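Side-chain contacts in peptidoglycan synthetase penicillin-binding protein 3 (Bifidobacterium adolescentis, PDB 4YE5), which probably binds penicillin and, as a member of the transpeptidase family, is thought to cross-link peptidoglycan strands in the bacterial cell wall: residues 243-248 with 540-545; 416-421 with 507-512; 514-519 with 548-553. One frame throughout, in Å; residues are numbered along the deposited sequence.

Contact 1 (243-248 with 540-545); sequences GIAMVQ and AEIGEF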
ATOM      1  N   GLY A 243      -0.340  11.638  12.196  1.00 14.45           N
ATOM      2  CA  GLY A 243      -1.515  11.840  11.367  1.00 14.29           C
ATOM      3  C   GLY A 243      -1.452  10.854  10.216  1.00 16.43           C
ATOM      4  O   GLY A 243      -0.355  10.504   9.759  1.00 14.29           O
ATOM      5  N   ILE A 244      -2.612  10.379   9.774  1.00 16.06           N
ATOM      6  CA  ILE A 244      -2.674   9.521   8.584  1.00 14.66           C
ATOM      7  C   ILE A 244      -3.818  10.021   7.710  1.00 16.92           C
ATOM      8  O   ILE A 244      -4.749  10.645   8.206  1.00 14.52           O
ATOM      9  CB  ILE A 244      -2.877   8.024   8.954  1.00 19.40           C
ATOM     10  CG1 ILE A 244      -4.266   7.769   9.497  1.00 19.48           C
ATOM     11  CG2 ILE A 244      -1.818   7.525   9.970  1.00 15.88           C
ATOM     12  CD1 ILE A 244      -4.398   6.433  10.288  1.00 25.72           C
ATOM     13  N   ALA A 245      -3.745   9.773   6.406  1.00 13.39           N
ATOM     14  CA  ALA A 245      -4.750  10.282   5.480  1.00 13.09           C
ATOM     15  C   ALA A 245      -4.852   9.335   4.320  1.00 17.44           C
ATOM     16  O   ALA A 245      -3.859   8.691   3.940  1.00 16.64           O
ATOM     17  CB  ALA A 245      -4.353  11.665   4.953  1.00 12.99           C
HETATM   18  N   MSE A 246      -6.037   9.270   3.732  1.00 16.89           N
HETATM   19  CA  MSE A 246      -6.278   8.387   2.598  1.00 14.75           C
HETATM   20  C   MSE A 246      -7.191   9.073   1.609  1.00 14.29           C
HETATM   21  O   MSE A 246      -8.122   9.775   2.014  1.00 14.97           O
HETATM   22  CB  MSE A 246      -6.954   7.098   3.086  1.00 13.93           C
HETATM   23  CG  MSE A 246      -7.278   6.138   1.986  1.00 24.32           C
HETATM   24 SE   MSE A 246      -7.972   4.547   2.829  0.56 16.97          SE
HETATM   25  CE  MSE A 246      -8.044   3.435   1.292  1.00 16.61           C
ATOM     26  N   VAL A 247      -6.932   8.879   0.318  1.00 14.02           N
ATOM     27  CA  VAL A 247      -7.824   9.386  -0.716  1.00 14.16           C
ATOM     28  C   VAL A 247      -8.274   8.213  -1.583  1.00 15.60           C
ATOM     29  O   VAL A 247      -7.437   7.480  -2.123  1.00 15.92           O
ATOM     30  CB  VAL A 247      -7.125  10.440  -1.632  1.00 14.32           C
ATOM     31  CG1 VAL A 247      -8.082  10.859  -2.766  1.00 14.57           C
ATOM     32  CG2 VAL A 247      -6.668  11.658  -0.828  1.00 13.86           C
ATOM     33  N   GLN A 248      -9.581   8.025  -1.717  1.00 14.85           N
ATOM     34  CA  GLN A 248     -10.121   6.929  -2.517  1.00 15.51           C
ATOM     35  C   GLN A 248     -11.041   7.437  -3.638  1.00 15.88           C
ATOM     36  O   GLN A 248     -11.851   8.342  -3.418  1.00 15.58           O
ATOM     37  CB  GLN A 248     -10.905   5.962  -1.597  1.00 15.60           C
ATOM     38  CG  GLN A 248     -11.585   4.798  -2.325  1.00 16.42           C
ATOM     39  CD  GLN A 248     -12.062   3.730  -1.371  1.00 25.84           C
ATOM     40  OE1 GLN A 248     -11.387   3.417  -0.392  1.00 21.51           O
ATOM     41  NE2 GLN A 248     -13.230   3.173  -1.639  1.00 17.23           N
ATOM     42  N   ALA A 540     -10.139  19.094   4.203  1.00 14.27           N
ATOM     43  CA  ALA A 540     -10.481  20.167   3.274  1.00 21.11           C
ATOM     44  C   ALA A 540      -9.283  20.734   2.491  1.00 18.40           C
ATOM     45  O   ALA A 540      -9.427  21.151   1.336  1.00 17.47           O
ATOM     46  CB  ALA A 540     -11.251  21.299   4.009  1.00 17.06           C
ATOM     47  N   GLU A 541      -8.111  20.762   3.115  1.00 17.67           N
ATOM     48  CA  GLU A 541      -6.880  21.146   2.409  1.00 18.52           C
ATOM     49  C   GLU A 541      -6.580  20.139   1.283  1.00 22.42           C
ATOM     50  O   GLU A 541      -6.210  20.508   0.177  1.00 19.05           O
ATOM     51  CB  GLU A 541      -5.690  21.176   3.374  1.00 19.32           C
ATOM     52  CG  GLU A 541      -5.705  22.319   4.385  1.00 37.56           C
ATOM     53  CD  GLU A 541      -5.479  23.669   3.726  1.00 50.97           C
ATOM     54  OE1 GLU A 541      -4.455  23.800   3.013  1.00 54.81           O
ATOM     55  OE2 GLU A 541      -6.332  24.584   3.904  1.00 52.93           O
ATOM     56  N   ILE A 542      -6.735  18.858   1.578  1.00 17.67           N
ATOM     57  CA  ILE A 542      -6.555  17.825   0.562  1.00 15.76           C
ATOM     58  C   ILE A 542      -7.645  17.972  -0.498  1.00 18.89           C
ATOM     59  O   ILE A 542      -7.359  17.974  -1.697  1.00 18.84           O
ATOM     60  CB  ILE A 542      -6.572  16.432   1.203  1.00 16.75           C
ATOM     61  CG1 ILE A 542      -5.389  16.304   2.174  1.00 14.56           C
ATOM     62  CG2 ILE A 542      -6.546  15.316   0.126  1.00 11.23           C
ATOM     63  CD1 ILE A 542      -5.555  15.127   3.174  1.00 11.62           C
ATOM     64  N   GLY A 543      -8.887  18.129  -0.043  1.00 15.13           N
ATOM     65  CA  GLY A 543     -10.015  18.352  -0.940  1.00 18.29           C
ATOM     66  C   GLY A 543      -9.801  19.498  -1.925  1.00 18.71           C
ATOM     67  O   GLY A 543     -10.010  19.342  -3.132  1.00 20.40           O
ATOM     68  N   GLU A 544      -9.365  20.647  -1.419  1.00 21.34           N
ATOM     69  CA  GLU A 544      -9.050  21.784  -2.282  1.00 26.38           C
ATOM     70  C   GLU A 544      -8.048  21.424  -3.382  1.00 23.52           C
ATOM     71  O   GLU A 544      -8.234  21.768  -4.540  1.00 21.22           O
ATOM     72  CB  GLU A 544      -8.485  22.951  -1.466  1.00 27.50           C
ATOM     73  CG  GLU A 544      -8.072  24.128  -2.346  1.00 28.09           C
ATOM     74  CD  GLU A 544      -7.277  25.202  -1.611  1.00 36.40           C
ATOM     75  OE1 GLU A 544      -6.398  24.874  -0.772  1.00 36.39           O
ATOM     76  OE2 GLU A 544      -7.537  26.387  -1.883  1.00 43.67           O
ATOM     77  N   PHE A 545      -6.970  20.743  -3.013  1.00 19.90           N
ATOM     78  CA  PHE A 545      -5.961  20.350  -4.003  1.00 23.04           C
ATOM     79  C   PHE A 545      -6.563  19.437  -5.083  1.00 20.11           C
ATOM     80  O   PHE A 545      -6.269  19.599  -6.252  1.00 18.22           O
ATOM     81  CB  PHE A 545      -4.792  19.640  -3.306  1.00 23.19           C
ATOM     82  CG  PHE A 545      -3.792  19.020  -4.257  1.00 28.07           C
ATOM     83  CD1 PHE A 545      -2.837  19.807  -4.898  1.00 23.61           C
ATOM     84  CD2 PHE A 545      -3.791  17.657  -4.484  1.00 24.72           C
ATOM     85  CE1 PHE A 545      -1.917  19.241  -5.773  1.00 24.32           C
ATOM     86  CE2 PHE A 545      -2.868  17.076  -5.348  1.00 18.52           C
ATOM     87  CZ  PHE A 545      -1.933  17.870  -5.994  1.00 23.36           C
TER
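The helical turn that presents Ile542 to Ala245 and Val247 is closed by a backbone bond from Glu544 N to Ala540 O, 2.8 Å long. No polar bond crosses from helix to strand. One isoleucine spans two residues that rise from the same face of the strand, two places apart. Its short branch does the closer work, with Ile542 CG2 3.8 Å from Val247 CG2. The longer arm goes the other way along the strand and sets Ile542 CD1 4.1 Å from Ala245 CB. With chi1 at -63°, CG2 is anti to the backbone N and points to Val247, while CG1 lies beside that N and carries CD1 to Ala245. The side chains of Val247 and Ile542 run past one another in opposite directions. This is the C-terminal helix lying on the central antiparallel sheet of a penicillin-binding transpeptidase domain; helix 221-238 covers the same patch through Thr227, Leu231 and Val230, while Met246 faces helix 408-419 on the other side of the sheet. With methyl groups alone meeting across this buried seam, its cohesion comes from dispersion and the exclusion of water, without the directional demand of a hydrogen bond.

Contact 2 (416-421 with 507-512); sequences SVIANK and STIIPA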
ATOM      1  N   SER A 416     -17.430   5.194   1.604  0.57 17.01           N
ATOM      2  CA  SER A 416     -17.579   5.165   0.150  0.57 16.01           C
ATOM      3  C   SER A 416     -18.927   4.565  -0.246  0.57 17.03           C
ATOM      4  O   SER A 416     -19.497   4.922  -1.286  0.57 15.95           O
ATOM      5  CB  SER A 416     -16.462   4.347  -0.508  0.57 15.23           C
ATOM      6  OG  SER A 416     -16.817   2.977  -0.538  0.57 14.82           O
ATOM      7  N   VAL A 417     -19.443   3.662   0.584  1.00 19.39           N
ATOM      8  CA  VAL A 417     -20.736   3.015   0.283  1.00 17.93           C
ATOM      9  C   VAL A 417     -21.837   4.065   0.110  1.00 22.84           C
ATOM     10  O   VAL A 417     -22.672   3.966  -0.799  1.00 20.09           O
ATOM     11  CB  VAL A 417     -21.180   2.030   1.401  1.00 22.41           C
ATOM     12  CG1 VAL A 417     -22.642   1.605   1.209  1.00 17.78           C
ATOM     13  CG2 VAL A 417     -20.274   0.832   1.434  1.00 19.00           C
ATOM     14  N   ILE A 418     -21.837   5.071   0.984  1.00 17.47           N
ATOM     15  CA  ILE A 418     -22.816   6.160   0.883  1.00 15.52           C
ATOM     16  C   ILE A 418     -22.591   7.023  -0.371  1.00 20.01           C
ATOM     17  O   ILE A 418     -23.530   7.573  -0.955  1.00 20.29           O
ATOM     18  CB  ILE A 418     -22.752   7.104   2.123  1.00 17.78           C
ATOM     19  CG1 ILE A 418     -22.776   6.310   3.439  1.00 21.43           C
ATOM     20  CG2 ILE A 418     -23.841   8.146   2.072  1.00 21.41           C
ATOM     21  CD1 ILE A 418     -23.921   5.312   3.559  1.00 20.08           C
ATOM     22  N   ALA A 419     -21.333   7.190  -0.739  1.00 15.66           N
ATOM     23  CA  ALA A 419     -20.967   7.974  -1.930  1.00 16.48           C
ATOM     24  C   ALA A 419     -21.275   7.254  -3.225  1.00 20.44           C
ATOM     25  O   ALA A 419     -21.480   7.888  -4.275  1.00 20.55           O
ATOM     26  CB  ALA A 419     -19.446   8.314  -1.872  1.00 13.77           C
ATOM     27  N   ASN A 420     -21.254   5.923  -3.168  1.00 16.56           N
ATOM     28  CA  ASN A 420     -21.339   5.098  -4.363  1.00 18.40           C
ATOM     29  C   ASN A 420     -22.707   4.399  -4.492  1.00 21.07           C
ATOM     30  O   ASN A 420     -22.793   3.233  -4.882  1.00 19.05           O
ATOM     31  CB  ASN A 420     -20.200   4.062  -4.366  1.00 20.91           C
ATOM     32  CG  ASN A 420     -19.961   3.464  -5.736  1.00 27.65           C
ATOM     33  OD1 ASN A 420     -20.125   4.136  -6.743  1.00 23.01           O
ATOM     34  ND2 ASN A 420     -19.578   2.192  -5.779  1.00 29.96           N
ATOM     35  N   LYS A 421     -23.766   5.112  -4.126  1.00 19.14           N
ATOM     36  CA  LYS A 421     -25.138   4.640  -4.343  1.00 19.63           C
ATOM     37  C   LYS A 421     -25.468   3.355  -3.584  1.00 21.03           C
ATOM     38  O   LYS A 421     -26.330   2.586  -4.015  1.00 20.36           O
ATOM     39  CB  LYS A 421     -25.421   4.468  -5.844  1.00 22.90           C
ATOM     40  CG  LYS A 421     -25.332   5.785  -6.630  1.00 27.97           C
ATOM     41  CD  LYS A 421     -25.319   5.556  -8.120  1.00 38.44           C
ATOM     42  CE  LYS A 421     -25.597   6.850  -8.864  1.00 43.99           C
ATOM     43  NZ  LYS A 421     -25.531   6.636 -10.333  1.00 50.98           N
ATOM     44  N   SER A 507     -14.130  12.195   7.777  1.00 12.18           N
ATOM     45  CA  SER A 507     -14.186  11.580   6.476  1.00 13.43           C
ATOM     46  C   SER A 507     -15.172  12.364   5.618  1.00 17.21           C
ATOM     47  O   SER A 507     -16.311  12.615   6.021  1.00 17.04           O
ATOM     48  CB  SER A 507     -14.573  10.106   6.598  1.00 17.29           C
ATOM     49  OG  SER A 507     -14.493   9.467   5.334  1.00 21.24           O
ATOM     50  N   THR A 508     -14.709  12.742   4.432  1.00 16.40           N
ATOM     51  CA  THR A 508     -15.439  13.632   3.560  1.00 13.34           C
ATOM     52  C   THR A 508     -15.667  13.016   2.178  1.00 12.56           C
ATOM     53  O   THR A 508     -14.752  12.424   1.588  1.00 15.11           O
ATOM     54  CB  THR A 508     -14.633  14.928   3.329  1.00 24.31           C
ATOM     55  OG1 THR A 508     -14.371  15.552   4.594  1.00 28.48           O
ATOM     56  CG2 THR A 508     -15.453  15.885   2.457  1.00 23.13           C
ATOM     57  N   ILE A 509     -16.881  13.178   1.669  1.00 13.87           N
ATOM     58  CA  ILE A 509     -17.220  12.797   0.297  1.00 15.92           C
ATOM     59  C   ILE A 509     -17.305  14.094  -0.481  1.00 20.77           C
ATOM     60  O   ILE A 509     -17.991  15.018  -0.059  1.00 17.85           O
ATOM     61  CB  ILE A 509     -18.608  12.120   0.239  1.00 12.64           C
ATOM     62  CG1 ILE A 509     -18.583  10.805   1.028  1.00 16.19           C
ATOM     63  CG2 ILE A 509     -19.024  11.908  -1.206  1.00 14.64           C
ATOM     64  CD1 ILE A 509     -19.993  10.272   1.425  1.00 12.79           C
ATOM     65  N   ILE A 510     -16.604  14.184  -1.606  1.00 13.32           N
ATOM     66  CA  ILE A 510     -16.555  15.449  -2.323  1.00 16.19           C
ATOM     67  C   ILE A 510     -16.473  15.235  -3.855  1.00 16.01           C
ATOM     68  O   ILE A 510     -15.836  14.289  -4.313  1.00 20.35           O
ATOM     69  CB  ILE A 510     -15.360  16.299  -1.793  1.00 18.98           C
ATOM     70  CG1 ILE A 510     -15.420  17.733  -2.332  1.00 20.81           C
ATOM     71  CG2 ILE A 510     -14.007  15.644  -2.149  1.00 18.84           C
ATOM     72  CD1 ILE A 510     -14.283  18.612  -1.839  1.00 16.00           C
ATOM     73  N   PRO A 511     -17.204  16.048  -4.649  1.00 18.77           N
ATOM     74  CA  PRO A 511     -18.279  16.950  -4.196  1.00 19.55           C
ATOM     75  C   PRO A 511     -19.542  16.161  -3.873  1.00 26.99           C
ATOM     76  O   PRO A 511     -19.789  15.134  -4.519  1.00 22.45           O
ATOM     77  CB  PRO A 511     -18.514  17.878  -5.389  1.00 17.18           C
ATOM     78  CG  PRO A 511     -17.922  17.159  -6.612  1.00 21.36           C
ATOM     79  CD  PRO A 511     -16.915  16.159  -6.094  1.00 18.35           C
ATOM     80  N   ALA A 512     -20.325  16.627  -2.899  1.00 21.43           N
ATOM     81  CA  ALA A 512     -21.522  15.896  -2.472  1.00 23.93           C
ATOM     82  C   ALA A 512     -22.528  15.650  -3.604  1.00 28.09           C
ATOM     83  O   ALA A 512     -23.242  14.646  -3.600  1.00 23.88           O
ATOM     84  CB  ALA A 512     -22.217  16.623  -1.303  1.00 22.14           C
TER
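Ala419 and Ile509 make the main apolar contact here, where the last turn of helix 408-419 packs on Ile509, near the end of strand 501-510. The methyl of Ala419 is met by three carbons of the isoleucine: Ala419 CB lies 3.7 Å from Ile509 CG2 and 3.9 Å from both Ile509 CG1 and Ile509 CD1. The alanine thus sits against the whole forked side chain. With chi1 at -64°, CG2 is anti to the strand N and CG1 is beside it, which lets both branches reach the same methyl. A looser touch joins Ile418 CB to Ile509 CD1 at 4.3 Å; the rest of Ile418 turns away to Met461 and Leu462.

Polar interactions stay within each element and its neighbours. The helix ends here: Asn420 N makes weak bonds to Ser416 O and Val417 O. Ser416 OG bonds back to Asn413 O, and Ser507 OG to Thr520 OG1.

Ile509 pairs through its backbone with Ala484, and Ser507 with Lys486, part of a K-S-G sequence consistent with the active-site strand of penicillin-binding proteins. The isoleucine is further enclosed by Leu462 of helix 455-470, Val518 of strand 517-524 and Pro515, so this contact lies where helices 408-419 and 455-470 both meet the sheet.

Contact 3 (514-519 with 548-553); sequences NPRFVI and QKYEVP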
ATOM      1  N   ASN A 514     -22.002  15.113  -6.811  1.00 25.79           N
ATOM      2  CA  ASN A 514     -21.510  14.206  -7.856  1.00 23.98           C
ATOM      3  C   ASN A 514     -20.237  13.587  -7.338  1.00 21.60           C
ATOM      4  O   ASN A 514     -19.156  13.945  -7.794  1.00 21.63           O
ATOM      5  CB  ASN A 514     -21.226  14.978  -9.166  1.00 31.90           C
ATOM      6  CG  ASN A 514     -20.820  14.061 -10.332  1.00 41.76           C
ATOM      7  OD1 ASN A 514     -20.923  12.834 -10.244  1.00 44.57           O
ATOM      8  ND2 ASN A 514     -20.351  14.662 -11.429  1.00 38.90           N
ATOM      9  N   PRO A 515     -20.355  12.694  -6.337  1.00 21.24           N
ATOM     10  CA  PRO A 515     -19.197  12.288  -5.527  1.00 19.34           C
ATOM     11  C   PRO A 515     -18.050  11.758  -6.372  1.00 24.01           C
ATOM     12  O   PRO A 515     -18.248  10.930  -7.248  1.00 22.92           O
ATOM     13  CB  PRO A 515     -19.772  11.174  -4.647  1.00 16.14           C
ATOM     14  CG  PRO A 515     -21.199  11.609  -4.435  1.00 21.03           C
ATOM     15  CD  PRO A 515     -21.603  12.081  -5.841  1.00 24.37           C
ATOM     16  N   ARG A 516     -16.851  12.232  -6.089  1.00 19.89           N
ATOM     17  CA  ARG A 516     -15.682  11.827  -6.852  1.00 16.28           C
ATOM     18  C   ARG A 516     -14.647  11.157  -5.952  1.00 19.27           C
ATOM     19  O   ARG A 516     -14.065  10.131  -6.311  1.00 18.11           O
ATOM     20  CB  ARG A 516     -15.079  13.066  -7.506  1.00 20.42           C
ATOM     21  CG  ARG A 516     -13.792  12.817  -8.238  1.00 30.20           C
ATOM     22  CD  ARG A 516     -14.024  12.280  -9.623  1.00 40.49           C
ATOM     23  NE  ARG A 516     -12.791  12.310 -10.403  1.00 43.31           N
ATOM     24  CZ  ARG A 516     -12.535  13.181 -11.369  1.00 31.61           C
ATOM     25  NH1 ARG A 516     -13.436  14.103 -11.705  1.00 28.26           N
ATOM     26  NH2 ARG A 516     -11.384  13.110 -12.019  1.00 26.73           N
ATOM     27  N   PHE A 517     -14.415  11.741  -4.778  1.00 16.46           N
ATOM     28  CA  PHE A 517     -13.445  11.192  -3.834  1.00 12.69           C
ATOM     29  C   PHE A 517     -14.004  11.029  -2.449  1.00 16.86           C
ATOM     30  O   PHE A 517     -14.898  11.762  -2.038  1.00 17.29           O
ATOM     31  CB  PHE A 517     -12.216  12.106  -3.715  1.00 17.48           C
ATOM     32  CG  PHE A 517     -11.525  12.367  -5.023  1.00 21.19           C
ATOM     33  CD1 PHE A 517     -10.785  11.363  -5.654  1.00 23.99           C
ATOM     34  CD2 PHE A 517     -11.607  13.606  -5.619  1.00 18.57           C
ATOM     35  CE1 PHE A 517     -10.143  11.607  -6.893  1.00 23.51           C
ATOM     36  CE2 PHE A 517     -10.979  13.867  -6.857  1.00 24.37           C
ATOM     37  CZ  PHE A 517     -10.250  12.866  -7.490  1.00 21.22           C
ATOM     38  N   VAL A 518     -13.417  10.093  -1.713  1.00 12.06           N
ATOM     39  CA  VAL A 518     -13.531  10.089  -0.269  1.00 13.33           C
ATOM     40  C   VAL A 518     -12.147  10.318   0.316  1.00 13.21           C
ATOM     41  O   VAL A 518     -11.143   9.742  -0.143  1.00 13.80           O
ATOM     42  CB  VAL A 518     -14.090   8.757   0.264  1.00 12.73           C
ATOM     43  CG1 VAL A 518     -14.184   8.799   1.808  1.00 10.50           C
ATOM     44  CG2 VAL A 518     -15.464   8.503  -0.360  1.00 14.48           C
ATOM     45  N   ILE A 519     -12.102  11.184   1.310  1.00 11.80           N
ATOM     46  CA  ILE A 519     -10.857  11.610   1.915  1.00 12.22           C
ATOM     47  C   ILE A 519     -11.050  11.441   3.388  1.00 13.51           C
ATOM     48  O   ILE A 519     -11.956  12.032   3.973  1.00 12.63           O
ATOM     49  CB  ILE A 519     -10.621  13.118   1.691  1.00 16.61           C
ATOM     50  CG1 ILE A 519     -10.603  13.459   0.187  1.00 15.03           C
ATOM     51  CG2 ILE A 519      -9.293  13.554   2.333  1.00  9.92           C
ATOM     52  CD1 ILE A 519     -10.857  14.957  -0.053  1.00 16.53           C
ATOM     53  N   GLN A 548      -8.816  21.150  -7.706  1.00 23.71           N
ATOM     54  CA  GLN A 548      -7.988  21.939  -8.639  1.00 25.73           C
ATOM     55  C   GLN A 548      -7.209  21.024  -9.582  1.00 24.47           C
ATOM     56  O   GLN A 548      -7.178  21.253 -10.783  1.00 26.03           O
ATOM     57  CB  GLN A 548      -7.011  22.851  -7.867  1.00 29.43           C
ATOM     58  CG  GLN A 548      -5.816  23.408  -8.696  1.00 44.78           C
ATOM     59  CD  GLN A 548      -6.114  24.745  -9.368  1.00 53.89           C
ATOM     60  OE1 GLN A 548      -7.086  25.420  -9.025  1.00 55.11           O
ATOM     61  NE2 GLN A 548      -5.271  25.135 -10.326  1.00 51.73           N
ATOM     62  N   LYS A 549      -6.581  19.979  -9.033  1.00 21.46           N
ATOM     63  CA  LYS A 549      -5.792  19.066  -9.863  1.00 25.33           C
ATOM     64  C   LYS A 549      -6.635  18.412 -10.945  1.00 25.99           C
ATOM     65  O   LYS A 549      -6.236  18.360 -12.094  1.00 27.50           O
ATOM     66  CB  LYS A 549      -5.114  17.969  -9.036  1.00 21.33           C
ATOM     67  CG  LYS A 549      -4.264  16.988  -9.888  1.00 21.93           C
ATOM     68  CD  LYS A 549      -3.589  15.929  -8.971  1.00 24.32           C
ATOM     69  CE  LYS A 549      -2.996  14.779  -9.785  1.00 23.62           C
ATOM     70  NZ  LYS A 549      -1.993  15.323 -10.729  1.00 24.76           N
ATOM     71  N   TYR A 550      -7.797  17.896 -10.574  1.00 23.61           N
ATOM     72  CA  TYR A 550      -8.612  17.176 -11.555  1.00 24.64           C
ATOM     73  C   TYR A 550      -9.636  18.070 -12.233  1.00 25.93           C
ATOM     74  O   TYR A 550     -10.473  17.591 -13.007  1.00 30.04           O
ATOM     75  CB  TYR A 550      -9.266  15.943 -10.911  1.00 21.03           C
ATOM     76  CG  TYR A 550      -8.219  14.944 -10.473  1.00 23.56           C
ATOM     77  CD1 TYR A 550      -7.594  14.109 -11.404  1.00 25.39           C
ATOM     78  CD2 TYR A 550      -7.805  14.873  -9.150  1.00 22.28           C
ATOM     79  CE1 TYR A 550      -6.607  13.207 -11.017  1.00 24.63           C
ATOM     80  CE2 TYR A 550      -6.826  13.961  -8.750  1.00 22.14           C
ATOM     81  CZ  TYR A 550      -6.231  13.135  -9.683  1.00 28.77           C
ATOM     82  OH  TYR A 550      -5.252  12.234  -9.284  1.00 23.56           O
ATOM     83  N   GLU A 551      -9.548  19.375 -11.967  1.00 23.58           N
ATOM     84  CA  GLU A 551     -10.423  20.348 -12.625  1.00 25.70           C
ATOM     85  C   GLU A 551     -11.890  19.948 -12.486  1.00 27.44           C
ATOM     86  O   GLU A 551     -12.629  19.891 -13.470  1.00 31.04           O
ATOM     87  CB  GLU A 551     -10.034  20.500 -14.110  1.00 29.42           C
ATOM     88  CG  GLU A 551      -8.550  20.850 -14.302  1.00 27.99           C
ATOM     89  CD  GLU A 551      -8.168  21.108 -15.757  1.00 45.27           C
ATOM     90  OE1 GLU A 551      -7.565  20.203 -16.375  1.00 45.47           O
ATOM     91  OE2 GLU A 551      -8.462  22.214 -16.279  1.00 49.33           O
ATOM     92  N   VAL A 552     -12.297  19.644 -11.258  1.00 26.02           N
ATOM     93  CA  VAL A 552     -13.659  19.180 -10.995  1.00 24.47           C
ATOM     94  C   VAL A 552     -14.621  20.366 -11.131  1.00 28.27           C
ATOM     95  O   VAL A 552     -14.375  21.429 -10.561  1.00 29.20           O
ATOM     96  CB  VAL A 552     -13.759  18.545  -9.583  1.00 23.82           C
ATOM     97  CG1 VAL A 552     -15.172  17.980  -9.332  1.00 25.09           C
ATOM     98  CG2 VAL A 552     -12.681  17.434  -9.414  1.00 18.32           C
ATOM     99  N   PRO A 553     -15.716  20.195 -11.893  1.00 28.39           N
ATOM    100  CA  PRO A 553     -16.680  21.292 -11.998  1.00 29.44           C
ATOM    101  C   PRO A 553     -17.263  21.668 -10.636  1.00 25.62           C
ATOM    102  O   PRO A 553     -17.542  20.775  -9.831  1.00 28.01           O
ATOM    103  CB  PRO A 553     -17.783  20.713 -12.899  1.00 33.57           C
ATOM    104  CG  PRO A 553     -17.140  19.598 -13.642  1.00 38.61           C
ATOM    105  CD  PRO A 553     -16.135  19.016 -12.674  1.00 30.32           C
TER
HETATM  106  O   HOH W   1     -10.469  14.578 -14.223  1.00 53.70           O
HETATM  107  O   HOH W   2     -13.212  16.296 -13.249  1.00 56.14           O
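Arg516 and Phe517 sit in a classic beta bulge, their backbones both paired with Ile510, and send their side chains to Tyr550 and Val552 just past the end of the C-terminal helix. Phe517 CZ comes within 3.6 Å of Tyr550 CD2; the two rings meet obliquely, their planes 45° apart. Beside them Arg516 NH2 lies 3.7 Å from Tyr550 CB, and Arg516 NH1 lies 4.1 Å from Val552 CG2. The arginine chain leaves with CG anti to the backbone N and bends at chi2 (82°); it crosses the Tyr550 side chain at about a right angle, with the guanidinium plane turned 52° from the ring. Two waters in the guanidinium plane link it to one carbonyl: the first accepts from Arg516 NH2 at 2.8 Å, the second from Arg516 NH1 at 2.7 Å, and both donate to Tyr550 O. NH2 also bonds a glycerol, probably from the crystallisation liquor. Further out, a Schellman motif ends the helix, with Glu551 at positive phi and Val552 N bonded to Met547 O, and this turns Val552 back toward the bulge. Val552 O is bonded by Tyr481 OH. On the other segment, Arg516 CG rests 3.3 Å above the Phe517 ring plane, offset toward its rim.

Overall arrangement
Following the chain from the N terminus, strand 242-249 opens contact 1, whose loop closes almost 300 residues later at helix 535-549. Within that span, helix 408-419 opens contact 2, which strand 501-510 closes after 85 intervening residues. Contact 3 then starts at strand 517-524 before contact 1 has closed and ends beyond it, so contacts 1 and 3 cross, whereas contacts 2 and 3 follow in series. All three use one antiparallel sheet, where strand 517-524 lies between 242-249 and 501-510: Gln248 N bonds Val518 O, and Thr508 N bonds Ile519 O. Contacts 1 and 3 fasten the C-terminal helix and its exit; contact 2 adds helix 408-419.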